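Local coordinates for regulatory protein RecX (Lactobacillus salivarius, PDB 3E3V), which probably modulates the activity of the RecA recombinase, and is represented here by the part of the protein that contains three successive three-helix domains, at residues Ile56-Leu59 with Ile60-Leu64; Val38-Lys41 with Leu42-Leu45; Asp99-Ile102 with Ala103-Leu107; Leu13-Asp16 with Ile17-Tyr21. All coordinates share one frame; numbering follows the deposited sequence.

Interactions 1, 2 and 4 cluster in the same part of the chain, with centres 13 to 16 Å apart, and each touches the other two. Ile56 CD1 of interaction 1 packs 3.8 Å from Val38 CG1 of interaction 2, joining helix 49-61 to helix 35-39. Helix 14-29 closes the group: Leu42 CD2 lies 3.6 Å from Gly20 O, and Tyr21 of interaction 4 packs on Lys58 of interaction 1. Interaction 3 belongs to the second three-helix domain and stands apart. Its nearest atoms are about 8 Å from interaction 2, about 10 Å from interaction 1 and about 20 Å from interaction 4.

Interaction 1: Ile56-Leu59 with Ile60-Leu64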
ATOM      1  N   ILE A  56      -5.523  14.417  17.629  1.00 28.11           N
ATOM      2  CA  ILE A  56      -5.500  13.104  16.989  1.00 26.52           C
ATOM      3  C   ILE A  56      -6.535  12.129  17.561  1.00 26.20           C
ATOM      4  O   ILE A  56      -7.226  11.452  16.810  1.00 25.43           O
ATOM      5  CB  ILE A  56      -4.093  12.451  17.093  1.00 27.14           C
ATOM      6  CG1 ILE A  56      -3.063  13.301  16.339  1.00 23.63           C
ATOM      7  CG2 ILE A  56      -4.127  11.022  16.531  1.00 25.46           C
ATOM      8  CD1 ILE A  56      -3.334  13.450  14.857  1.00 24.13           C
ATOM      9  N   ASN A  57      -6.629  12.044  18.884  1.00 28.02           N
ATOM     10  CA  ASN A  57      -7.593  11.147  19.513  1.00 28.77           C
ATOM     11  C   ASN A  57      -9.021  11.530  19.160  1.00 26.87           C
ATOM     12  O   ASN A  57      -9.873  10.667  18.941  1.00 30.67           O
ATOM     13  CB  ASN A  57      -7.428  11.157  21.030  1.00 32.86           C
ATOM     14  CG  ASN A  57      -6.177  10.438  21.473  1.00 37.38           C
ATOM     15  OD1 ASN A  57      -5.929   9.301  21.073  1.00 38.81           O
ATOM     16  ND2 ASN A  57      -5.376  11.098  22.302  1.00 39.78           N
ATOM     17  N   LYS A  58      -9.284  12.826  19.131  1.00 25.88           N
ATOM     18  CA  LYS A  58     -10.608  13.321  18.789  1.00 26.02           C
ATOM     19  C   LYS A  58     -10.911  12.924  17.346  1.00 24.04           C
ATOM     20  O   LYS A  58     -11.997  12.427  17.046  1.00 24.35           O
ATOM     21  CB  LYS A  58     -10.657  14.845  18.943  1.00 27.91           C
ATOM     22  CG  LYS A  58     -11.991  15.481  18.572  1.00 30.82           C
ATOM     23  CD  LYS A  58     -13.143  14.823  19.294  1.00 33.43           C
ATOM     24  CE  LYS A  58     -14.304  15.788  19.439  1.00 35.42           C
ATOM     25  NZ  LYS A  58     -13.907  16.976  20.247  1.00 37.76           N
ATOM     26  N   LEU A  59      -9.949  13.141  16.453  1.00 21.86           N
ATOM     27  CA  LEU A  59     -10.138  12.783  15.051  1.00 20.93           C
ATOM     28  C   LEU A  59     -10.361  11.281  14.893  1.00 22.67           C
ATOM     29  O   LEU A  59     -11.151  10.848  14.055  1.00 22.26           O
ATOM     30  CB  LEU A  59      -8.931  13.216  14.221  1.00 22.89           C
ATOM     31  CG  LEU A  59      -8.685  14.722  14.150  1.00 22.86           C
ATOM     32  CD1 LEU A  59      -7.456  15.004  13.278  1.00 24.28           C
ATOM     33  CD2 LEU A  59      -9.907  15.415  13.583  1.00 22.66           C
ATOM     34  N   ILE A  60      -9.662  10.480  15.691  1.00 23.46           N
ATOM     35  CA  ILE A  60      -9.835   9.034  15.617  1.00 25.07           C
ATOM     36  C   ILE A  60     -11.241   8.685  16.087  1.00 25.58           C
ATOM     37  O   ILE A  60     -11.914   7.838  15.503  1.00 25.95           O
ATOM     38  CB  ILE A  60      -8.820   8.304  16.512  1.00 26.74           C
ATOM     39  CG1 ILE A  60      -7.403   8.505  15.963  1.00 26.73           C
ATOM     40  CG2 ILE A  60      -9.191   6.827  16.614  1.00 26.72           C
ATOM     41  CD1 ILE A  60      -6.319   8.011  16.903  1.00 28.38           C
ATOM     42  N   ASP A  61     -11.678   9.351  17.150  1.00 26.70           N
ATOM     43  CA  ASP A  61     -13.008   9.125  17.717  1.00 26.72           C
ATOM     44  C   ASP A  61     -14.098   9.432  16.685  1.00 26.91           C
ATOM     45  O   ASP A  61     -15.074   8.692  16.566  1.00 26.17           O
ATOM     46  CB  ASP A  61     -13.199  10.003  18.954  1.00 27.76           C
ATOM     47  CG  ASP A  61     -14.498   9.719  19.672  1.00 30.58           C
ATOM     48  OD1 ASP A  61     -14.717   8.547  20.035  1.00 29.67           O
ATOM     49  OD2 ASP A  61     -15.295  10.669  19.877  1.00 31.63           O
ATOM     50  N   LEU A  62     -13.914  10.519  15.939  1.00 26.75           N
ATOM     51  CA  LEU A  62     -14.858  10.931  14.904  1.00 27.00           C
ATOM     52  C   LEU A  62     -14.640  10.122  13.626  1.00 28.41           C
ATOM     53  O   LEU A  62     -15.286  10.358  12.600  1.00 29.77           O
ATOM     54  CB  LEU A  62     -14.685  12.423  14.614  1.00 25.63           C
ATOM     55  CG  LEU A  62     -14.971  13.357  15.795  1.00 26.20           C
ATOM     56  CD1 LEU A  62     -14.521  14.781  15.477  1.00 22.31           C
ATOM     57  CD2 LEU A  62     -16.472  13.314  16.107  1.00 24.69           C
ATOM     58  N   ASP A  63     -13.719   9.167  13.698  1.00 29.29           N
ATOM     59  CA  ASP A  63     -13.391   8.305  12.571  1.00 29.62           C
ATOM     60  C   ASP A  63     -12.876   9.094  11.366  1.00 28.26           C
ATOM     61  O   ASP A  63     -13.062   8.693  10.223  1.00 26.81           O
ATOM     62  CB  ASP A  63     -14.617   7.469  12.175  1.00 33.16           C
ATOM     63  CG  ASP A  63     -14.272   6.321  11.228  1.00 35.37           C
ATOM     64  OD1 ASP A  63     -13.277   5.614  11.484  1.00 37.99           O
ATOM     65  OD2 ASP A  63     -15.004   6.112  10.236  1.00 39.14           O
ATOM     66  N   LEU A  64     -12.232  10.224  11.632  1.00 27.80           N
ATOM     67  CA  LEU A  64     -11.667  11.047  10.573  1.00 26.64           C
ATOM     68  C   LEU A  64     -10.241  10.549  10.298  1.00 27.24           C
ATOM     69  O   LEU A  64      -9.641  10.851   9.265  1.00 24.28           O
ATOM     70  CB  LEU A  64     -11.676  12.515  10.997  1.00 29.15           C
ATOM     71  CG  LEU A  64     -13.093  13.054  11.229  1.00 27.27           C
ATOM     72  CD1 LEU A  64     -13.035  14.470  11.773  1.00 28.76           C
ATOM     73  CD2 LEU A  64     -13.864  13.001   9.923  1.00 29.12           C
TER
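Leu59 and Leu64 meet at the end of helix 49-61, where CD2 of Leu59 lies 3.7 Å from CD1 of Leu64 and the two side chains cross at about a right angle. One turn earlier, Ile60 CD1 packs against Ile56 CG2, again at 3.7 Å. The first torsion of Ile60 (chi1 -67°) swings CG1 back along the helix, which brings it to 3.1 Å from Ile56 O. The tight side centres on Ile56 and Leu59, both buried: Leu59 against Ala24 and Leu25 of helix 14-29, and Ile56 against Val38 of helix 35-39. The solvent side, to which Leu64 is also exposed, is looser. Lys58 bends at its second torsion (52°) and runs past Leu62, its CG, CD and CE each 4.1 Å from Leu62 CD1. Lys58 NZ stays 6.5 Å from Asp61 OD2, too far for a salt bridge. Backbone bonds of the ordinary helical kind link Ile60 N, Asp61 N and Leu62 N to the carbonyls four residues back. The pattern then changes at Asp63, whose phi is +60° and whose OD1 bonds to Asn66 ND2. Asp63 N reaches Ile60 O at 2.9 Å, while Leu64 N reaches Leu59 O at 2.7 Å. This pair of bonds around a residue of positive phi, with a leucine contact bridging the same turn, is a Schellman motif ending the helix.

Interaction 2: Val38-Lys41 with Leu42-Leu45; sequences VEDK and LRSL
Val38 O accepts two backbone bonds from the same face of its carbonyl plane, from Lys41 N at 3.0 Å and from Leu42 N at 3.3 Å, as the chain leaves helix 35-39 at Asp40. A weak bond from Ser44 N to Lys41 O carries the turn onward. On the buried side, Leu42 lays its CG 3.3 Å from Val38 O. The leucine packs onward against Ile52, and Val38 against Ile56, both of helix 49-61. Arg43 extends from CG to NE back along the exposed side, where its guanidinium group passes Glu39 and Asp40. Glu39 O sits over one face of that group, 3.8 Å from Arg43 CZ, whereas Asp40 CB meets its edge in plane, 3.3 Å from Arg43 NH1. Asp40 CG is held between its own backbone N and carbonyl carbon (chi1 53°), and its carboxylate is turned only 22° from the guanidinium plane. Even so, Asp40 OD2 remains 4.0 Å from Arg43 NH1, so opposite charges are close without a salt bridge. Arg43 NH2 forms its salt bridge with Glu49 instead, while Glu39 pairs with Arg35. Farther along the turn, Lys41 CD passes 4.0 Å from Ser44 OG. Together these contacts shape the connection between helix 35-39 and helix 49-61 in the first three-helix domain of RecX, which is grouped with the helix-turn-helix families.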
ATOM      1  N   VAL A  38      -0.910  13.006   9.641  1.00 40.19           N
ATOM      2  CA  VAL A  38      -1.553  14.134  10.303  1.00 39.39           C
ATOM      3  C   VAL A  38      -0.751  14.454  11.557  1.00 40.66           C
ATOM      4  O   VAL A  38      -0.503  15.611  11.872  1.00 41.48           O
ATOM      5  CB  VAL A  38      -3.011  13.796  10.717  1.00 37.55           C
ATOM      6  CG1 VAL A  38      -3.669  15.012  11.355  1.00 36.49           C
ATOM      7  CG2 VAL A  38      -3.809  13.355   9.509  1.00 34.61           C
ATOM      8  N   GLU A  39      -0.339  13.402  12.256  1.00 43.00           N
ATOM      9  CA  GLU A  39       0.431  13.505  13.487  1.00 45.22           C
ATOM     10  C   GLU A  39       1.655  14.402  13.314  1.00 47.87           C
ATOM     11  O   GLU A  39       2.052  15.106  14.245  1.00 48.45           O
ATOM     12  CB  GLU A  39       0.843  12.106  13.930  1.00 45.96           C
ATOM     13  CG  GLU A  39       0.868  11.915  15.417  1.00 45.87           C
ATOM     14  CD  GLU A  39       0.713  10.462  15.799  1.00 47.01           C
ATOM     15  OE1 GLU A  39       1.481   9.612  15.282  1.00 47.38           O
ATOM     16  OE2 GLU A  39      -0.179  10.169  16.621  1.00 46.46           O
ATOM     17  N   ASP A  40       2.273  14.367  12.137  1.00 50.04           N
ATOM     18  CA  ASP A  40       3.402  15.252  11.897  1.00 52.46           C
ATOM     19  C   ASP A  40       3.148  16.163  10.698  1.00 52.89           C
ATOM     20  O   ASP A  40       3.944  16.255   9.765  1.00 54.44           O
ATOM     21  CB  ASP A  40       4.745  14.491  11.775  1.00 53.06           C
ATOM     22  CG  ASP A  40       4.721  13.375  10.755  1.00 53.44           C
ATOM     23  OD1 ASP A  40       4.334  13.620   9.593  1.00 55.75           O
ATOM     24  OD2 ASP A  40       5.121  12.245  11.120  1.00 54.11           O
ATOM     25  N   LYS A  41       1.992  16.814  10.744  1.00 53.11           N
ATOM     26  CA  LYS A  41       1.572  17.797   9.752  1.00 53.37           C
ATOM     27  C   LYS A  41       1.126  18.938  10.652  1.00 54.30           C
ATOM     28  O   LYS A  41       1.042  20.098  10.235  1.00 54.26           O
ATOM     29  CB  LYS A  41       0.393  17.301   8.916  1.00 52.69           C
ATOM     30  CG  LYS A  41      -0.365  18.420   8.196  1.00 51.67           C
ATOM     31  CD  LYS A  41       0.558  19.288   7.337  1.00 53.15           C
ATOM     32  CE  LYS A  41      -0.198  20.469   6.712  1.00 52.44           C
ATOM     33  NZ  LYS A  41       0.683  21.406   5.937  1.00 52.99           N
ATOM     34  N   LEU A  42       0.842  18.574  11.903  1.00 53.18           N
ATOM     35  CA  LEU A  42       0.434  19.524  12.922  1.00 53.20           C
ATOM     36  C   LEU A  42       1.733  20.144  13.421  1.00 53.98           C
ATOM     37  O   LEU A  42       1.741  21.217  14.027  1.00 54.50           O
ATOM     38  CB  LEU A  42      -0.291  18.806  14.069  1.00 50.91           C
ATOM     39  CG  LEU A  42      -1.590  18.071  13.711  1.00 49.84           C
ATOM     40  CD1 LEU A  42      -2.132  17.333  14.932  1.00 48.47           C
ATOM     41  CD2 LEU A  42      -2.611  19.066  13.187  1.00 48.09           C
ATOM     42  N   ARG A  43       2.833  19.449  13.148  1.00 54.78           N
ATOM     43  CA  ARG A  43       4.159  19.904  13.536  1.00 55.40           C
ATOM     44  C   ARG A  43       4.669  20.917  12.511  1.00 56.76           C
ATOM     45  O   ARG A  43       5.576  21.704  12.795  1.00 55.75           O
ATOM     46  CB  ARG A  43       5.102  18.706  13.635  1.00 54.85           C
ATOM     47  CG  ARG A  43       4.840  17.838  14.856  1.00 55.43           C
ATOM     48  CD  ARG A  43       5.358  16.422  14.674  1.00 55.38           C
ATOM     49  NE  ARG A  43       5.327  15.678  15.932  1.00 57.01           N
ATOM     50  CZ  ARG A  43       5.319  14.351  16.021  1.00 57.49           C
ATOM     51  NH1 ARG A  43       5.337  13.605  14.923  1.00 57.81           N
ATOM     52  NH2 ARG A  43       5.296  13.769  17.214  1.00 58.27           N
ATOM     53  N   SER A  44       4.078  20.885  11.316  1.00 58.08           N
ATOM     54  CA  SER A  44       4.439  21.809  10.243  1.00 60.38           C
ATOM     55  C   SER A  44       3.849  23.168  10.584  1.00 62.07           C
ATOM     56  O   SER A  44       4.044  24.148   9.860  1.00 63.10           O
ATOM     57  CB  SER A  44       3.851  21.348   8.907  1.00 59.42           C
ATOM     58  OG  SER A  44       4.305  20.056   8.559  1.00 62.26           O
ATOM     59  N   LEU A  45       3.118  23.209  11.691  1.00 63.28           N
ATOM     60  CA  LEU A  45       2.473  24.429  12.143  1.00 64.65           C
ATOM     61  C   LEU A  45       2.892  24.737  13.578  1.00 65.52           C
ATOM     62  O   LEU A  45       2.305  25.592  14.243  1.00 66.03           O
ATOM     63  CB  LEU A  45       0.961  24.251  12.068  1.00 64.35           C
ATOM     64  CG  LEU A  45       0.492  23.313  10.950  1.00 64.75           C
ATOM     65  CD1 LEU A  45      -0.983  23.004  11.145  1.00 65.29           C
ATOM     66  CD2 LEU A  45       0.751  23.936   9.586  1.00 64.28           C
TER

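Interaction 3: Asp99-Ile102 with Ala103-Leu107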
ATOM      1  N   ASP A  99       1.296   0.771  10.783  1.00 41.07           N
ATOM      2  CA  ASP A  99       1.873  -0.288  11.605  1.00 43.76           C
ATOM      3  C   ASP A  99       1.959  -1.568  10.790  1.00 43.75           C
ATOM      4  O   ASP A  99       1.088  -1.840   9.966  1.00 42.20           O
ATOM      5  CB  ASP A  99       1.001  -0.535  12.842  1.00 46.74           C
ATOM      6  CG  ASP A  99       0.854   0.704  13.717  1.00 51.06           C
ATOM      7  OD1 ASP A  99       1.884   1.192  14.238  1.00 51.68           O
ATOM      8  OD2 ASP A  99      -0.293   1.190  13.882  1.00 52.67           O
ATOM      9  N   ASP A 100       3.006  -2.357  11.022  1.00 44.47           N
ATOM     10  CA  ASP A 100       3.185  -3.606  10.293  1.00 43.72           C
ATOM     11  C   ASP A 100       1.948  -4.474  10.454  1.00 43.43           C
ATOM     12  O   ASP A 100       1.499  -5.121   9.502  1.00 42.71           O
ATOM     13  CB  ASP A 100       4.405  -4.376  10.810  1.00 47.38           C
ATOM     14  CG  ASP A 100       5.715  -3.692  10.482  1.00 50.54           C
ATOM     15  OD1 ASP A 100       5.905  -3.304   9.310  1.00 52.09           O
ATOM     16  OD2 ASP A 100       6.562  -3.552  11.394  1.00 52.43           O
ATOM     17  N   ASN A 101       1.406  -4.481  11.667  1.00 41.70           N
ATOM     18  CA  ASN A 101       0.228  -5.272  11.983  1.00 41.31           C
ATOM     19  C   ASN A 101      -0.982  -4.847  11.152  1.00 37.73           C
ATOM     20  O   ASN A 101      -1.733  -5.684  10.648  1.00 37.50           O
ATOM     21  CB  ASN A 101      -0.078  -5.150  13.479  1.00 45.84           C
ATOM     22  CG  ASN A 101      -1.244  -6.013  13.906  1.00 50.49           C
ATOM     23  OD1 ASN A 101      -2.405  -5.685  13.647  1.00 54.31           O
ATOM     24  ND2 ASN A 101      -0.943  -7.133  14.556  1.00 52.75           N
ATOM     25  N   ILE A 102      -1.167  -3.541  11.006  1.00 34.44           N
ATOM     26  CA  ILE A 102      -2.287  -3.026  10.231  1.00 31.41           C
ATOM     27  C   ILE A 102      -2.118  -3.308   8.738  1.00 30.30           C
ATOM     28  O   ILE A 102      -3.082  -3.640   8.054  1.00 29.64           O
ATOM     29  CB  ILE A 102      -2.463  -1.521  10.477  1.00 30.58           C
ATOM     30  CG1 ILE A 102      -2.986  -1.314  11.902  1.00 31.11           C
ATOM     31  CG2 ILE A 102      -3.408  -0.917   9.440  1.00 28.16           C
ATOM     32  CD1 ILE A 102      -3.168   0.131  12.296  1.00 31.59           C
ATOM     33  N   ALA A 103      -0.891  -3.179   8.242  1.00 29.50           N
ATOM     34  CA  ALA A 103      -0.602  -3.447   6.837  1.00 30.24           C
ATOM     35  C   ALA A 103      -0.885  -4.924   6.530  1.00 30.06           C
ATOM     36  O   ALA A 103      -1.545  -5.257   5.542  1.00 27.05           O
ATOM     37  CB  ALA A 103       0.864  -3.117   6.533  1.00 28.07           C
ATOM     38  N   GLU A 104      -0.385  -5.800   7.393  1.00 32.65           N
ATOM     39  CA  GLU A 104      -0.564  -7.237   7.233  1.00 34.70           C
ATOM     40  C   GLU A 104      -2.034  -7.649   7.216  1.00 34.19           C
ATOM     41  O   GLU A 104      -2.434  -8.490   6.418  1.00 35.02           O
ATOM     42  CB  GLU A 104       0.209  -7.962   8.337  1.00 38.59           C
ATOM     43  CG  GLU A 104       1.714  -7.900   8.114  1.00 44.31           C
ATOM     44  CD  GLU A 104       2.528  -8.335   9.321  1.00 49.55           C
ATOM     45  OE1 GLU A 104       2.226  -9.403   9.900  1.00 51.30           O
ATOM     46  OE2 GLU A 104       3.489  -7.609   9.676  1.00 50.63           O
ATOM     47  N   ASP A 105      -2.840  -7.055   8.088  1.00 33.16           N
ATOM     48  CA  ASP A 105      -4.265  -7.363   8.105  1.00 31.73           C
ATOM     49  C   ASP A 105      -4.884  -6.938   6.783  1.00 29.66           C
ATOM     50  O   ASP A 105      -5.667  -7.668   6.178  1.00 29.12           O
ATOM     51  CB  ASP A 105      -4.979  -6.611   9.226  1.00 34.77           C
ATOM     52  CG  ASP A 105      -4.782  -7.252  10.580  1.00 39.77           C
ATOM     53  OD1 ASP A 105      -4.323  -8.418  10.637  1.00 41.63           O
ATOM     54  OD2 ASP A 105      -5.102  -6.588  11.589  1.00 43.45           O
ATOM     55  N   ALA A 106      -4.526  -5.740   6.343  1.00 26.39           N
ATOM     56  CA  ALA A 106      -5.054  -5.204   5.111  1.00 24.65           C
ATOM     57  C   ALA A 106      -4.667  -6.020   3.883  1.00 23.50           C
ATOM     58  O   ALA A 106      -5.478  -6.203   2.965  1.00 22.58           O
ATOM     59  CB  ALA A 106      -4.606  -3.757   4.952  1.00 24.77           C
ATOM     60  N   LEU A 107      -3.436  -6.519   3.864  1.00 23.86           N
ATOM     61  CA  LEU A 107      -2.952  -7.287   2.722  1.00 24.35           C
ATOM     62  C   LEU A 107      -3.676  -8.604   2.534  1.00 26.09           C
ATOM     63  O   LEU A 107      -3.593  -9.229   1.476  1.00 27.26           O
ATOM     64  CB  LEU A 107      -1.433  -7.486   2.832  1.00 24.63           C
ATOM     65  CG  LEU A 107      -0.686  -6.253   2.292  1.00 24.87           C
ATOM     66  CD1 LEU A 107       0.781  -6.242   2.732  1.00 26.70           C
ATOM     67  CD2 LEU A 107      -0.811  -6.261   0.760  1.00 22.51           C
TER
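Glu104 folds its side chain along the preceding turn, over the carbonyl of Asp100. The first torsion of Glu104 (chi1 -72°) sets CG beside its own backbone N and 3.1 Å from Asp100 O, and the chain then extends so that OE2 comes 3.5 Å from Asp100 CB. Glu104 OE2 is also 3.2 Å from Asp100 O, but both are acceptors and no hydrogen bond results. The carboxylates themselves are kept apart, Asp100 OD1 and Glu104 OE2 being 5.0 Å distant. Asp100 OD1 forms a salt bridge with Lys90, which may ease the repulsion between the two acids. With CG opposite its backbone N (chi1 -177°), the amide of Asn101 is carried forward along the helix to Asp105. There Asn101 OD1 approaches Asp105 OD2 to 3.5 Å, with the amide and carboxylate planes 80° apart and no hydrogen bond between the groups. Regular backbone bonds run beneath these exposed side chains, beginning with Ala103 N to Asp99 O at 2.9 Å. Asp99 occupies the N-cap position, although its side chain makes no capping bond. Ala103 and Ala106 are the buried residues here; Ala106 CB rests 3.5 Å from Ile102 O, one turn back. Helix 100-107 packs against two others of the second three-helix domain: Ile102 and Ala106 meet Ala71 of helix 67-81, while Ala103 and Leu107 meet Leu93 and Ile89, respectively, of helix 86-94.

Interaction 4: Leu13-Asp16 with Ile17-Tyr21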
ATOM      1  N   LEU A  13      -2.745  29.986  23.166  1.00 60.61           N
ATOM      2  CA  LEU A  13      -3.559  29.463  24.306  1.00 60.57           C
ATOM      3  C   LEU A  13      -4.507  28.385  23.767  1.00 60.31           C
ATOM      4  O   LEU A  13      -4.066  27.313  23.336  1.00 59.98           O
ATOM      5  CB  LEU A  13      -4.359  30.614  24.947  1.00 60.04           C
ATOM      6  CG  LEU A  13      -4.683  30.611  26.451  1.00 59.29           C
ATOM      7  CD1 LEU A  13      -5.466  31.873  26.782  1.00 59.42           C
ATOM      8  CD2 LEU A  13      -5.486  29.380  26.837  1.00 59.38           C
ATOM      9  N   ALA A  14      -5.805  28.678  23.790  1.00 60.06           N
ATOM     10  CA  ALA A  14      -6.819  27.753  23.298  1.00 58.97           C
ATOM     11  C   ALA A  14      -6.996  27.907  21.790  1.00 58.37           C
ATOM     12  O   ALA A  14      -7.697  27.121  21.155  1.00 58.98           O
ATOM     13  CB  ALA A  14      -8.142  28.009  24.002  1.00 59.01           C
ATOM     14  N   ASP A  15      -6.366  28.926  21.220  1.00 57.55           N
ATOM     15  CA  ASP A  15      -6.456  29.167  19.786  1.00 57.81           C
ATOM     16  C   ASP A  15      -5.460  28.255  19.087  1.00 57.37           C
ATOM     17  O   ASP A  15      -5.440  28.155  17.860  1.00 57.41           O
ATOM     18  CB  ASP A  15      -6.122  30.620  19.465  1.00 59.27           C
ATOM     19  CG  ASP A  15      -4.664  30.943  19.705  1.00 61.65           C
ATOM     20  OD1 ASP A  15      -4.229  30.929  20.881  1.00 62.72           O
ATOM     21  OD2 ASP A  15      -3.945  31.206  18.714  1.00 63.06           O
ATOM     22  N   ASP A  16      -4.634  27.592  19.888  1.00 56.36           N
ATOM     23  CA  ASP A  16      -3.618  26.681  19.382  1.00 54.75           C
ATOM     24  C   ASP A  16      -4.304  25.399  18.925  1.00 52.63           C
ATOM     25  O   ASP A  16      -4.123  24.947  17.801  1.00 51.70           O
ATOM     26  CB  ASP A  16      -2.617  26.352  20.492  1.00 58.42           C
ATOM     27  CG  ASP A  16      -1.251  25.973  19.955  1.00 61.10           C
ATOM     28  OD1 ASP A  16      -0.459  25.365  20.711  1.00 63.08           O
ATOM     29  OD2 ASP A  16      -0.965  26.298  18.781  1.00 62.23           O
ATOM     30  N   ILE A  17      -5.092  24.816  19.820  1.00 49.78           N
ATOM     31  CA  ILE A  17      -5.820  23.592  19.532  1.00 47.88           C
ATOM     32  C   ILE A  17      -6.794  23.848  18.378  1.00 46.06           C
ATOM     33  O   ILE A  17      -7.072  22.966  17.563  1.00 45.60           O
ATOM     34  CB  ILE A  17      -6.588  23.128  20.795  1.00 48.45           C
ATOM     35  CG1 ILE A  17      -5.598  22.963  21.954  1.00 49.08           C
ATOM     36  CG2 ILE A  17      -7.304  21.820  20.535  1.00 48.28           C
ATOM     37  CD1 ILE A  17      -6.241  22.666  23.293  1.00 49.90           C
ATOM     38  N   SER A  18      -7.290  25.077  18.305  1.00 43.38           N
ATOM     39  CA  SER A  18      -8.226  25.477  17.268  1.00 40.43           C
ATOM     40  C   SER A  18      -7.566  25.485  15.898  1.00 39.83           C
ATOM     41  O   SER A  18      -8.102  24.936  14.934  1.00 36.93           O
ATOM     42  CB  SER A  18      -8.778  26.867  17.581  1.00 40.50           C
ATOM     43  OG  SER A  18      -9.575  27.340  16.515  1.00 40.44           O
ATOM     44  N   LYS A  19      -6.408  26.129  15.804  1.00 39.23           N
ATOM     45  CA  LYS A  19      -5.693  26.175  14.535  1.00 40.55           C
ATOM     46  C   LYS A  19      -5.320  24.747  14.138  1.00 38.35           C
ATOM     47  O   LYS A  19      -5.267  24.413  12.956  1.00 38.72           O
ATOM     48  CB  LYS A  19      -4.427  27.036  14.658  1.00 42.82           C
ATOM     49  CG  LYS A  19      -4.699  28.498  15.023  1.00 46.71           C
ATOM     50  CD  LYS A  19      -3.409  29.308  15.127  1.00 48.05           C
ATOM     51  CE  LYS A  19      -3.030  29.942  13.794  1.00 49.18           C
ATOM     52  NZ  LYS A  19      -4.034  30.972  13.379  1.00 48.43           N
ATOM     53  N   GLY A  20      -5.068  23.912  15.142  1.00 36.57           N
ATOM     54  CA  GLY A  20      -4.712  22.529  14.896  1.00 35.37           C
ATOM     55  C   GLY A  20      -5.856  21.739  14.287  1.00 34.66           C
ATOM     56  O   GLY A  20      -5.649  20.982  13.338  1.00 37.04           O
ATOM     57  N   TYR A  21      -7.061  21.907  14.826  1.00 32.65           N
ATOM     58  CA  TYR A  21      -8.235  21.209  14.304  1.00 30.98           C
ATOM     59  C   TYR A  21      -8.586  21.682  12.903  1.00 30.09           C
ATOM     60  O   TYR A  21      -9.062  20.899  12.081  1.00 29.49           O
ATOM     61  CB  TYR A  21      -9.454  21.416  15.213  1.00 29.38           C
ATOM     62  CG  TYR A  21      -9.541  20.439  16.372  1.00 27.91           C
ATOM     63  CD1 TYR A  21      -9.615  19.069  16.145  1.00 25.96           C
ATOM     64  CD2 TYR A  21      -9.555  20.889  17.695  1.00 27.62           C
ATOM     65  CE1 TYR A  21      -9.702  18.175  17.196  1.00 26.62           C
ATOM     66  CE2 TYR A  21      -9.640  19.998  18.754  1.00 24.29           C
ATOM     67  CZ  TYR A  21      -9.717  18.640  18.497  1.00 24.32           C
ATOM     68  OH  TYR A  21      -9.826  17.739  19.538  1.00 27.31           O
TER
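Lys19 N donates to Asp15 O at 3.0 Å, and Gly20 N to Asp16 O at the same length, bonds of the i to i+4 kind that define the alpha helix in the early turns of helix 14-29. The first is well aligned at its hydrogen (158°), yet the donor stands 43° out of the carbonyl plane of Asp15. A third bond ends on a side chain: Leu13 N, in the first modelled residue, reaches Asp15 OD1 at 2.9 Å, nearly in line with its C-O bond. A chi1 of 69° tucks the Asp15 carboxylate back toward the start of the helix, where it can take this bond. Lys19 lies alongside Asp15, the two side chains pointing the same way. CG of Lys19 comes 3.0 Å from Asp15 O, and farther out its CD passes Asp15 OD2 at 4.1 Å. Bends at the third and fourth torsions then leave Lys19 NZ 5.3 Å from Asp15 OD2, so any attraction between the charges acts at a distance. Most of this turn is at the surface, but one side of it faces helix 49-61. There Asp16 and Ile17 touch Tyr51, Ile17 also touches Glu54, and Tyr21 packs on Lys58. On the exposed side, CB of Ser18 rests 3.6 Å from Asp15 O, the same oxygen that receives Lys19 N.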